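PDB 1T6A: RBSTP2229 gene product from Geobacillus stearothermophilus, which is of unknown function but belongs to the DUF1885 family and joins a long, projecting N-terminal helix to a small alpha/beta domain. Local coordinates for residues L23-Y26 against Q27-L30; K12-T15 against I16-K20; K31-G34 against E35-G38. One frame throughout, in Å; residues are numbered along the deposited sequence.

Contact 1: L23-Y26 against Q27-L30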
ATOM      1  N   LEU A  23       2.604 -21.533  23.490  1.00 30.65           N
ATOM      2  CA  LEU A  23       1.598 -20.501  23.270  1.00 31.88           C
ATOM      3  C   LEU A  23       2.248 -19.213  22.748  1.00 32.21           C
ATOM      4  O   LEU A  23       1.650 -18.509  21.941  1.00 31.34           O
ATOM      5  CB  LEU A  23       0.809 -20.164  24.545  1.00 32.16           C
ATOM      6  CG  LEU A  23      -0.327 -21.077  24.988  1.00 34.13           C
ATOM      7  CD1 LEU A  23      -0.796 -20.695  26.384  1.00 34.88           C
ATOM      8  CD2 LEU A  23      -1.500 -20.977  24.042  1.00 37.03           C
ATOM      9  N   GLU A  24       3.457 -18.913  23.226  1.00 32.54           N
ATOM     10  CA  GLU A  24       4.207 -17.741  22.755  1.00 33.37           C
ATOM     11  C   GLU A  24       4.621 -17.935  21.310  1.00 32.18           C
ATOM     12  O   GLU A  24       4.491 -17.023  20.498  1.00 31.89           O
ATOM     13  CB  GLU A  24       5.443 -17.489  23.627  1.00 33.95           C
ATOM     14  CG  GLU A  24       5.055 -17.013  25.013  1.00 38.38           C
ATOM     15  CD  GLU A  24       6.203 -16.982  26.017  1.00 44.05           C
ATOM     16  OE1 GLU A  24       7.204 -17.741  25.896  1.00 47.46           O
ATOM     17  OE2 GLU A  24       6.071 -16.188  26.965  1.00 50.21           O
ATOM     18  N   ARG A  25       5.114 -19.127  20.997  1.00 31.38           N
ATOM     19  CA  ARG A  25       5.434 -19.488  19.629  1.00 31.24           C
ATOM     20  C   ARG A  25       4.223 -19.387  18.690  1.00 30.68           C
ATOM     21  O   ARG A  25       4.370 -19.001  17.524  1.00 30.59           O
ATOM     22  CB  ARG A  25       6.036 -20.889  19.556  1.00 31.71           C
ATOM     23  CG  ARG A  25       7.508 -20.945  19.938  1.00 34.18           C
ATOM     24  CD  ARG A  25       8.013 -22.375  20.153  1.00 37.02           C
ATOM     25  NE  ARG A  25       7.999 -23.152  18.917  1.00 38.92           N
ATOM     26  CZ  ARG A  25       8.253 -24.460  18.854  1.00 40.94           C
ATOM     27  NH1 ARG A  25       8.537 -25.150  19.960  1.00 40.85           N
ATOM     28  NH2 ARG A  25       8.241 -25.086  17.678  1.00 40.58           N
ATOM     29  N   TYR A  26       3.044 -19.730  19.196  1.00 29.73           N
ATOM     30  CA  TYR A  26       1.818 -19.636  18.423  1.00 29.19           C
ATOM     31  C   TYR A  26       1.532 -18.177  18.092  1.00 29.36           C
ATOM     32  O   TYR A  26       1.158 -17.865  16.957  1.00 28.42           O
ATOM     33  CB  TYR A  26       0.627 -20.254  19.171  1.00 29.06           C
ATOM     34  CG  TYR A  26      -0.648 -20.196  18.392  1.00 27.51           C
ATOM     35  CD1 TYR A  26      -0.738 -20.763  17.121  1.00 27.34           C
ATOM     36  CD2 TYR A  26      -1.777 -19.604  18.926  1.00 28.39           C
ATOM     37  CE1 TYR A  26      -1.936 -20.721  16.396  1.00 27.57           C
ATOM     38  CE2 TYR A  26      -2.976 -19.559  18.212  1.00 27.95           C
ATOM     39  CZ  TYR A  26      -3.043 -20.095  16.947  1.00 28.83           C
ATOM     40  OH  TYR A  26      -4.247 -20.038  16.265  1.00 30.78           O
ATOM     41  N   GLN A  27       1.711 -17.291  19.070  1.00 29.05           N
ATOM     42  CA  GLN A  27       1.505 -15.865  18.836  1.00 30.01           C
ATOM     43  C   GLN A  27       2.536 -15.284  17.850  1.00 30.33           C
ATOM     44  O   GLN A  27       2.242 -14.332  17.143  1.00 29.75           O
ATOM     45  CB  GLN A  27       1.486 -15.085  20.159  1.00 30.31           C
ATOM     46  CG  GLN A  27       0.215 -15.316  20.974  1.00 30.11           C
ATOM     47  CD  GLN A  27       0.389 -14.983  22.444  1.00 31.39           C
ATOM     48  OE1 GLN A  27       0.176 -13.850  22.843  1.00 30.65           O
ATOM     49  NE2 GLN A  27       0.767 -15.970  23.244  1.00 31.62           N
HETATM   50  N   MSE A  28       3.732 -15.863  17.821  1.00 31.36           N
HETATM   51  CA  MSE A  28       4.762 -15.499  16.847  1.00 32.71           C
HETATM   52  C   MSE A  28       4.365 -15.950  15.460  1.00 31.59           C
HETATM   53  O   MSE A  28       4.593 -15.227  14.494  1.00 30.29           O
HETATM   54  CB  MSE A  28       6.119 -16.144  17.191  0.51 33.52           C
HETATM   55  CG  MSE A  28       6.849 -15.521  18.379  0.51 37.72           C
HETATM   56 SE   MSE A  28       8.326 -16.617  19.107  0.42 48.23          SE
HETATM   57  CE  MSE A  28       8.958 -17.516  17.497  0.51 46.65           C
ATOM     58  N   ALA A  29       3.735 -17.120  15.356  1.00 30.12           N
ATOM     59  CA  ALA A  29       3.236 -17.579  14.071  1.00 29.42           C
ATOM     60  C   ALA A  29       2.110 -16.647  13.572  1.00 28.86           C
ATOM     61  O   ALA A  29       2.039 -16.352  12.389  1.00 27.37           O
ATOM     62  CB  ALA A  29       2.743 -19.034  14.140  1.00 29.68           C
ATOM     63  N   LEU A  30       1.242 -16.205  14.477  1.00 27.72           N
ATOM     64  CA  LEU A  30       0.156 -15.309  14.114  1.00 27.96           C
ATOM     65  C   LEU A  30       0.723 -13.948  13.666  1.00 28.42           C
ATOM     66  O   LEU A  30       0.172 -13.339  12.784  1.00 28.28           O
ATOM     67  CB  LEU A  30      -0.802 -15.092  15.286  1.00 27.48           C
ATOM     68  CG  LEU A  30      -1.610 -16.303  15.754  1.00 28.28           C
ATOM     69  CD1 LEU A  30      -2.377 -15.938  16.988  1.00 26.76           C
ATOM     70  CD2 LEU A  30      -2.549 -16.826  14.634  1.00 28.67           C
TER
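Both nitrogens of Gln27 converge on one backbone oxygen, Leu23 O. The side-chain bond, Gln27 NE2 to Leu23 O at 3.0 Å, is nearly straight at the hydrogen (166°), and the acceptor lies close to the Gln27 amide plane. NE2 nevertheless comes from above the carbonyl plane, while the backbone N of the same residue reaches that oxygen from its opposite face at 3.1 Å. With CG anti to its own carbonyl carbon (chi1 -73°), the Gln27 chain runs back toward the preceding turn, which brings the amide over the carbonyl, where the bond to Leu23 O holds its rotation. Regular i to i+4 bonding follows: Met28 N to Glu24 O, Ala29 N to Arg25 O at 2.9 Å, and Leu30 N to Tyr26 O. This is one stretch of the single helix 16-45, far from the centre of the chain and largely exposed. The apolar contact is an i, i+4 pair. Leu30 CG sits over one face of the Tyr26 ring, 4.2 Å above its plane and offset toward the rim, with Leu30 CD1 3.9 Å from Tyr26 CE2. Charge is paired one turn back, where Glu24 forms a salt bridge with Lys20.

Contact 2: K12-T15 against I16-K20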
ATOM      1  N   LYS A  12       8.016 -38.512  24.356  1.00 43.29           N
ATOM      2  CA  LYS A  12       8.038 -37.061  24.459  1.00 43.69           C
ATOM      3  C   LYS A  12       7.520 -36.639  25.819  1.00 44.02           C
ATOM      4  O   LYS A  12       6.471 -37.126  26.265  1.00 44.89           O
ATOM      5  CB  LYS A  12       7.161 -36.448  23.368  1.00 43.93           C
ATOM      6  CG  LYS A  12       7.020 -34.949  23.416  1.00 44.63           C
ATOM      7  CD  LYS A  12       8.289 -34.256  23.036  1.00 45.89           C
ATOM      8  CE  LYS A  12       8.031 -32.779  22.766  1.00 46.74           C
ATOM      9  NZ  LYS A  12       9.304 -32.101  22.449  1.00 47.95           N
ATOM     10  N   THR A  13       8.256 -35.742  26.474  1.00 43.81           N
ATOM     11  CA  THR A  13       7.837 -35.175  27.752  1.00 44.17           C
ATOM     12  C   THR A  13       7.505 -33.704  27.581  1.00 43.19           C
ATOM     13  O   THR A  13       7.904 -33.061  26.610  1.00 44.20           O
ATOM     14  CB  THR A  13       8.944 -35.303  28.828  1.00 44.47           C
ATOM     15  OG1 THR A  13      10.132 -34.645  28.370  1.00 46.08           O
ATOM     16  CG2 THR A  13       9.359 -36.767  29.042  1.00 45.27           C
HETATM   17  N   MSE A  14       6.804 -33.171  28.563  1.00 41.88           N
HETATM   18  CA  MSE A  14       6.187 -31.866  28.442  1.00 40.64           C
HETATM   19  C   MSE A  14       5.934 -31.348  29.836  1.00 38.96           C
HETATM   20  O   MSE A  14       5.407 -32.066  30.680  1.00 38.52           O
HETATM   21  CB  MSE A  14       4.861 -32.008  27.671  1.00 40.65           C
HETATM   22  CG  MSE A  14       4.163 -30.704  27.344  1.00 42.38           C
HETATM   23 SE   MSE A  14       5.193 -29.620  26.054  0.84 46.41          SE
HETATM   24  CE  MSE A  14       5.441 -30.890  24.682  1.00 43.41           C
ATOM     25  N   THR A  15       6.316 -30.103  30.080  1.00 37.40           N
ATOM     26  CA  THR A  15       5.976 -29.415  31.313  1.00 35.99           C
ATOM     27  C   THR A  15       5.033 -28.286  30.988  1.00 35.30           C
ATOM     28  O   THR A  15       4.923 -27.889  29.835  1.00 33.97           O
ATOM     29  CB  THR A  15       7.233 -28.825  32.001  1.00 36.56           C
ATOM     30  OG1 THR A  15       7.884 -27.879  31.127  1.00 35.05           O
ATOM     31  CG2 THR A  15       8.277 -29.919  32.259  1.00 36.87           C
ATOM     32  N   ILE A  16       4.394 -27.730  32.015  1.00 34.73           N
ATOM     33  CA  ILE A  16       3.511 -26.599  31.809  1.00 35.04           C
ATOM     34  C   ILE A  16       4.265 -25.362  31.269  1.00 35.15           C
ATOM     35  O   ILE A  16       3.707 -24.588  30.506  1.00 33.61           O
ATOM     36  CB  ILE A  16       2.713 -26.296  33.070  1.00 34.87           C
ATOM     37  CG1 ILE A  16       1.506 -25.432  32.731  1.00 35.36           C
ATOM     38  CG2 ILE A  16       3.590 -25.625  34.154  1.00 36.36           C
ATOM     39  CD1 ILE A  16       0.507 -26.113  31.844  1.00 34.76           C
ATOM     40  N   GLU A  17       5.530 -25.204  31.656  1.00 35.46           N
ATOM     41  CA  GLU A  17       6.356 -24.085  31.189  1.00 36.22           C
ATOM     42  C   GLU A  17       6.674 -24.255  29.682  1.00 35.39           C
ATOM     43  O   GLU A  17       6.707 -23.284  28.942  1.00 35.18           O
ATOM     44  CB  GLU A  17       7.659 -24.024  32.011  0.67 36.57           C
ATOM     45  CG  GLU A  17       7.482 -23.728  33.507  0.67 38.09           C
ATOM     46  CD  GLU A  17       7.114 -24.941  34.391  0.67 39.84           C
ATOM     47  OE1 GLU A  17       7.405 -26.114  34.047  0.67 39.00           O
ATOM     48  OE2 GLU A  17       6.513 -24.704  35.466  0.67 41.47           O
ATOM     49  N   ASP A  18       6.886 -25.489  29.235  1.00 34.62           N
ATOM     50  CA  ASP A  18       7.056 -25.776  27.813  1.00 34.43           C
ATOM     51  C   ASP A  18       5.780 -25.415  27.031  1.00 33.29           C
ATOM     52  O   ASP A  18       5.864 -24.852  25.936  1.00 32.53           O
ATOM     53  CB  ASP A  18       7.365 -27.247  27.549  1.00 35.01           C
ATOM     54  CG  ASP A  18       8.674 -27.701  28.140  1.00 37.73           C
ATOM     55  OD1 ASP A  18       9.613 -26.887  28.221  1.00 39.78           O
ATOM     56  OD2 ASP A  18       8.852 -28.885  28.519  1.00 41.06           O
ATOM     57  N   VAL A  19       4.616 -25.741  27.587  1.00 31.67           N
ATOM     58  CA  VAL A  19       3.347 -25.368  26.972  1.00 31.31           C
ATOM     59  C   VAL A  19       3.194 -23.843  26.885  1.00 31.67           C
ATOM     60  O   VAL A  19       2.640 -23.338  25.904  1.00 29.99           O
ATOM     61  CB  VAL A  19       2.122 -25.957  27.693  1.00 31.34           C
ATOM     62  CG1 VAL A  19       0.849 -25.521  27.013  1.00 31.04           C
ATOM     63  CG2 VAL A  19       2.182 -27.486  27.732  1.00 31.01           C
ATOM     64  N   LYS A  20       3.651 -23.117  27.906  1.00 32.13           N
ATOM     65  CA  LYS A  20       3.602 -21.653  27.873  1.00 33.63           C
ATOM     66  C   LYS A  20       4.450 -21.120  26.727  1.00 33.36           C
ATOM     67  O   LYS A  20       4.039 -20.203  26.052  1.00 33.57           O
ATOM     68  CB  LYS A  20       4.078 -20.996  29.173  1.00 34.48           C
ATOM     69  CG  LYS A  20       3.527 -19.560  29.336  1.00 37.27           C
ATOM     70  CD  LYS A  20       4.540 -18.597  29.880  1.00 42.57           C
ATOM     71  CE  LYS A  20       4.003 -17.150  29.838  1.00 44.82           C
ATOM     72  NZ  LYS A  20       3.852 -16.635  28.428  1.00 46.59           N
TER
HETATM   73  O   HOH W   1       9.125 -30.323  25.358  1.00 52.11           O
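Thr15 and Asp18 exchange bonds in a capping box, each side chain accepting from the other's backbone N-H. Asp18 N donates to Thr15 OG1 at 3.2 Å with an angle of 157° at the hydrogen, and Thr15 N donates to Asp18 OD2, also at 3.2 Å. The second donor meets the carboxylate from above its plane, 36° out. Thr15 is thus the N-cap of helix 16-45. Its chi1 of 60° sets OG1 between the backbone N and the carbonyl carbon, facing the first turn, where Val19 N to Thr15 O at 3.1 Å supplies the opening backbone bond. Beside the box, Met14, a selenomethionine, folds back at chi2 and chi3, laying Met14 SE 3.5 Å from Asp18 CB, while Met14 CG lies 3.8 Å from Val19 CG2 and the chain crosses Val19 at about a right angle. Water 1 donates to Thr13 O at 3.2 Å and has weak links to Lys12 NZ and Asp18 OD2, tying the incoming loop loosely to the cap. Were Asp18 replaced by alanine, Thr15 N would probably lose its carboxylate acceptor, and the loop would be freer to swing at the helix start. A carboxylate at this end should also interact favourably with the helix dipole, so the chemistry implies a helix start defined by reciprocal capping, with the apolar flank of Met14 and Val19 beside it.

Contact 3: K31-G34 against E35-G38; sequences KKTG and EQLG
Glu35 lies with its extended side chain over the backbone carbonyls of Lys31 and Lys32. Its CG lies 3.4 Å from Lys31 O and its CB 3.5 Å from Lys32 O, and the chain carries the carboxylate toward the side chain of Lys31. With CG anti to the carbonyl carbon (chi1 -71°), Glu35 OE2 comes to 4.1 Å from Lys31 CE. The charged ends stay apart, Lys31 NZ lying 4.9 Å from Glu35 OE2, too far for a salt bridge, so any attraction is probably weak and screened by solvent. Gly34, the next residue by extent of contact, brings only backbone: its carbonyl receives Gly38 N at 3.1 Å, one of four successive i to i+4 bonds that begin with Glu35 N to Lys31 O and continue the ladder of helix 16-45. Thr33 is linked to Gln36 by a solvent bridge. Water 2 lies 2.9 Å from Thr33 OG1 and donates to Gln36 OE1 at 2.7 Å, joining groups whose oxygens are themselves 4.0 Å apart. Thr33 OG1 also makes a weak bond to Ala29 O, one turn earlier. The chemistry is that of a solvated, polar helix surface: backbone bonds carry the regular geometry, while side chains add a water bridge and opposite charges near each other but not in contact.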
ATOM      1  N   LYS A  31       1.813 -13.490  14.286  1.00 29.30           N
ATOM      2  CA  LYS A  31       2.493 -12.264  13.867  1.00 30.45           C
ATOM      3  C   LYS A  31       3.002 -12.394  12.430  1.00 30.32           C
ATOM      4  O   LYS A  31       2.825 -11.473  11.627  1.00 30.30           O
ATOM      5  CB  LYS A  31       3.635 -11.900  14.825  1.00 30.97           C
ATOM      6  CG  LYS A  31       4.454 -10.629  14.468  1.00 33.86           C
ATOM      7  CD  LYS A  31       5.657 -10.504  15.394  1.00 38.26           C
ATOM      8  CE  LYS A  31       6.514  -9.260  15.114  1.00 41.61           C
ATOM      9  NZ  LYS A  31       5.846  -7.979  15.500  1.00 43.29           N
ATOM     10  N   LYS A  32       3.587 -13.540  12.100  1.00 29.91           N
ATOM     11  CA  LYS A  32       4.080 -13.789  10.753  1.00 30.15           C
ATOM     12  C   LYS A  32       2.963 -13.815   9.720  1.00 29.21           C
ATOM     13  O   LYS A  32       3.145 -13.297   8.620  1.00 28.90           O
ATOM     14  CB  LYS A  32       4.899 -15.071  10.705  1.00 31.03           C
ATOM     15  CG  LYS A  32       6.230 -14.959  11.435  1.00 34.05           C
ATOM     16  CD  LYS A  32       7.012 -16.271  11.393  1.00 37.74           C
ATOM     17  CE  LYS A  32       8.376 -16.124  12.083  1.00 40.17           C
ATOM     18  NZ  LYS A  32       9.014 -17.418  12.464  1.00 41.70           N
ATOM     19  N   THR A  33       1.807 -14.377  10.076  1.00 28.50           N
ATOM     20  CA  THR A  33       0.631 -14.324   9.212  1.00 28.93           C
ATOM     21  C   THR A  33       0.152 -12.875   9.012  1.00 29.42           C
ATOM     22  O   THR A  33      -0.201 -12.469   7.889  1.00 28.59           O
ATOM     23  CB  THR A  33      -0.505 -15.199   9.766  1.00 29.07           C
ATOM     24  OG1 THR A  33      -0.135 -16.580   9.663  1.00 28.25           O
ATOM     25  CG2 THR A  33      -1.807 -15.081   8.914  1.00 28.05           C
ATOM     26  N   GLY A  34       0.140 -12.115  10.101  1.00 29.39           N
ATOM     27  CA  GLY A  34      -0.184 -10.701  10.068  1.00 29.83           C
ATOM     28  C   GLY A  34       0.725  -9.937   9.131  1.00 29.95           C
ATOM     29  O   GLY A  34       0.258  -9.098   8.401  1.00 30.19           O
ATOM     30  N   GLU A  35       2.012 -10.241   9.136  1.00 31.04           N
ATOM     31  CA  GLU A  35       2.952  -9.593   8.221  1.00 32.40           C
ATOM     32  C   GLU A  35       2.621  -9.883   6.760  1.00 32.11           C
ATOM     33  O   GLU A  35       2.764  -9.006   5.918  1.00 31.28           O
ATOM     34  CB  GLU A  35       4.380 -10.037   8.494  1.00 33.30           C
ATOM     35  CG  GLU A  35       4.969  -9.509   9.789  1.00 37.69           C
ATOM     36  CD  GLU A  35       6.327 -10.139  10.087  1.00 42.72           C
ATOM     37  OE1 GLU A  35       6.794 -11.003   9.299  1.00 47.19           O
ATOM     38  OE2 GLU A  35       6.934  -9.765  11.110  1.00 47.36           O
ATOM     39  N   GLN A  36       2.166 -11.108   6.472  1.00 31.58           N
ATOM     40  CA  GLN A  36       1.784 -11.494   5.121  1.00 31.39           C
ATOM     41  C   GLN A  36       0.575 -10.700   4.678  1.00 31.02           C
ATOM     42  O   GLN A  36       0.504 -10.293   3.522  1.00 30.01           O
ATOM     43  CB  GLN A  36       1.438 -12.985   5.010  1.00 31.53           C
ATOM     44  CG  GLN A  36       2.599 -13.942   5.126  1.00 32.84           C
ATOM     45  CD  GLN A  36       2.090 -15.371   5.266  1.00 34.93           C
ATOM     46  OE1 GLN A  36       2.050 -15.907   6.366  1.00 35.95           O
ATOM     47  NE2 GLN A  36       1.648 -15.955   4.161  1.00 34.76           N
ATOM     48  N   LEU A  37      -0.381 -10.490   5.580  1.00 30.73           N
ATOM     49  CA  LEU A  37      -1.563  -9.707   5.242  1.00 31.43           C
ATOM     50  C   LEU A  37      -1.182  -8.251   4.965  1.00 31.32           C
ATOM     51  O   LEU A  37      -1.770  -7.634   4.093  1.00 31.26           O
ATOM     52  CB  LEU A  37      -2.637  -9.765   6.328  1.00 32.10           C
ATOM     53  CG  LEU A  37      -3.208 -11.152   6.642  1.00 34.56           C
ATOM     54  CD1 LEU A  37      -3.848 -11.159   8.038  1.00 36.76           C
ATOM     55  CD2 LEU A  37      -4.222 -11.610   5.588  1.00 36.73           C
ATOM     56  N   GLY A  38      -0.212  -7.725   5.709  1.00 31.18           N
ATOM     57  CA  GLY A  38       0.231  -6.352   5.565  1.00 31.73           C
ATOM     58  C   GLY A  38       0.928  -6.152   4.228  1.00 31.92           C
ATOM     59  O   GLY A  38       0.661  -5.179   3.511  1.00 31.38           O
TER
HETATM   60  O   HOH W   2       0.137 -17.714   7.001  1.00 38.29           O

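All three contacts are surface contacts without a buried residue, and all use helix 16-45; contact 2 adds the loop that leads into it. They run in series along the chain in the order contact 2, contact 1, contact 3, with centres about 41, 26 and 14 Å from the centre of the chain, so they sample the projecting helix from its outer end inward. Their chemistry follows position. The helix start depends on side chains accepting backbone N-H groups, whereas contacts 1 and 3, in mid-helix, share the repeated backbone pattern and differ in what decorates it: an amide-carbonyl bond and an aromatic-leucine pair in one, a water bridge and opposite charges that do not meet in the other.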